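PDB 6BZN: halogenase PltM from Pseudomonas fluorescens, which halogenates phenolic substrates with unusual tolerance for both substrate and halide, acting as a chlorinase, brominase and iodinase that binds FAD. Local coordinates for residues A283-T288 and L299-A304. Residues are numbered along the deposited sequence; the frame is centred on the assembly and turned at random.
Sequences AKYRPT and LKKYPA
Lys301 and Tyr285 meet through a single off-centre cation-pi contact, the ammonium group of the lysine coming obliquely to the tyrosine ring. NZ of Lys301 lies 4.9 Å from the centroid of the Tyr285 ring and 26° off the ring normal, displaced toward the CD1 side; Tyr285 CD1 is the nearest atom, 4.4 Å from Lys301 NZ. Both side chains set out toward each other from backbones that stay well apart, the CA atoms of Tyr285 and Lys301 being 12.8 Å from one another. The lysine reaches about half way across: past CB its chain is almost fully extended, CE anti to CB (chi3 -178°) and NZ anti to CG, so that the charged end alone arrives at the ring. On the way its CG passes 3.9 Å above one face of the neighbouring Tyr302 ring, toward the rim, a local contact beside the aliphatic stem.

Tyr285 belongs to the loop that follows strand 273-281, and Lys301 closes helix 291-301. The same helix holds the far end of the tyrosine, whose OH is hydrogen-bonded to Glu294, while Phe280 meets the ring edge-to-face. Glu255 adds a long, weak ion pair to Lys301 NZ.

Only 42 Å² of surface is buried between the two segments, at the periphery of the chain and away from the flavin and calcium sites. With no hydrogen bond joining the segments and the ammonium off-centre, the attraction is probably modest: the ring is likely a secondary electrostatic partner for an ammonium that is hydrogen-bonded elsewhere in the structure.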
# COMPACT_ATOMS: atom_id res chain seq x y z
N ALA A 283 18.36 -3.21 11.48
CA ALA A 283 19.70 -3.79 11.34
C ALA A 283 20.81 -2.74 11.26
O ALA A 283 21.96 -3.08 11.51
CB ALA A 283 19.76 -4.70 10.11
N LYS A 284 20.48 -1.50 10.88
CA LYS A 284 21.47 -0.43 10.77
C LYS A 284 21.36 0.67 11.81
O LYS A 284 22.36 1.25 12.15
CB LYS A 284 21.43 0.19 9.39
CG LYS A 284 21.91 -0.75 8.29
CD LYS A 284 21.93 -0.03 6.96
CE LYS A 284 22.23 -0.99 5.83
NZ LYS A 284 23.68 -1.19 5.71
N TYR A 285 20.15 0.99 12.27
CA TYR A 285 19.99 1.99 13.33
C TYR A 285 18.75 1.66 14.13
O TYR A 285 17.67 1.50 13.54
CB TYR A 285 19.85 3.41 12.75
CG TYR A 285 19.57 4.45 13.81
CD1 TYR A 285 20.59 4.90 14.66
CD2 TYR A 285 18.29 4.98 13.98
CE1 TYR A 285 20.34 5.84 15.65
CE2 TYR A 285 18.03 5.92 14.96
CZ TYR A 285 19.05 6.35 15.79
OH TYR A 285 18.81 7.27 16.77
N ARG A 286 18.88 1.59 15.45
CA ARG A 286 17.74 1.42 16.35
C ARG A 286 17.54 2.71 17.13
O ARG A 286 18.44 3.13 17.85
CB ARG A 286 17.94 0.25 17.32
CG ARG A 286 17.63 -1.11 16.71
CD ARG A 286 17.77 -2.24 17.71
NE ARG A 286 18.06 -3.50 17.02
CZ ARG A 286 17.15 -4.34 16.50
NH1 ARG A 286 15.84 -4.09 16.56
NH2 ARG A 286 17.57 -5.45 15.89
N PRO A 287 16.37 3.35 17.00
CA PRO A 287 16.16 4.56 17.79
C PRO A 287 16.09 4.25 19.29
O PRO A 287 15.68 3.16 19.68
CB PRO A 287 14.81 5.07 17.28
CG PRO A 287 14.10 3.85 16.84
CD PRO A 287 15.16 2.98 16.24
N THR A 288 16.52 5.20 20.10
CA THR A 288 16.54 5.05 21.56
C THR A 288 15.74 6.10 22.33
O THR A 288 15.45 5.88 23.50
CB THR A 288 17.99 5.11 22.09
OG1 THR A 288 18.65 6.26 21.54
CG2 THR A 288 18.74 3.87 21.69
N LEU A 299 17.14 15.25 11.45
CA LEU A 299 17.29 16.51 10.74
C LEU A 299 18.71 17.11 10.87
O LEU A 299 19.19 17.76 9.95
CB LEU A 299 16.23 17.52 11.20
CG LEU A 299 14.75 17.14 11.02
CD1 LEU A 299 13.87 18.35 11.31
CD2 LEU A 299 14.45 16.56 9.65
N LYS A 300 19.36 16.86 12.01
CA LYS A 300 20.75 17.26 12.23
C LYS A 300 21.69 16.43 11.34
O LYS A 300 22.60 16.97 10.72
CB LYS A 300 21.09 17.06 13.71
CG LYS A 300 22.35 17.72 14.24
CD LYS A 300 22.53 17.33 15.72
CE LYS A 300 23.27 18.36 16.54
NZ LYS A 300 24.74 18.29 16.31
N LYS A 301 21.41 15.14 11.24
CA LYS A 301 22.13 14.21 10.35
C LYS A 301 21.99 14.61 8.87
O LYS A 301 22.95 14.53 8.11
CB LYS A 301 21.59 12.79 10.57
CG LYS A 301 22.56 11.63 10.50
CD LYS A 301 21.92 10.40 11.18
CE LYS A 301 22.83 9.18 11.21
NZ LYS A 301 22.32 8.03 12.02
N TYR A 302 20.79 15.04 8.49
CA TYR A 302 20.43 15.34 7.10
C TYR A 302 19.80 16.73 6.99
O TYR A 302 18.58 16.85 6.79
CB TYR A 302 19.45 14.27 6.57
CG TYR A 302 20.01 12.88 6.67
CD1 TYR A 302 21.09 12.49 5.86
CD2 TYR A 302 19.51 11.96 7.59
CE1 TYR A 302 21.63 11.23 5.95
CE2 TYR A 302 20.05 10.68 7.68
CZ TYR A 302 21.12 10.32 6.87
OH TYR A 302 21.68 9.07 6.94
N PRO A 303 20.62 17.80 7.10
CA PRO A 303 20.09 19.18 7.08
C PRO A 303 19.26 19.53 5.86
O PRO A 303 18.37 20.38 5.96
CB PRO A 303 21.33 20.07 7.12
CG PRO A 303 22.51 19.18 7.22
CD PRO A 303 22.08 17.75 7.28
N ALA A 304 19.53 18.90 4.71
CA ALA A 304 18.70 19.09 3.53
C ALA A 304 17.24 18.74 3.83
O ALA A 304 16.34 19.52 3.53
CB ALA A 304 19.19 18.27 2.36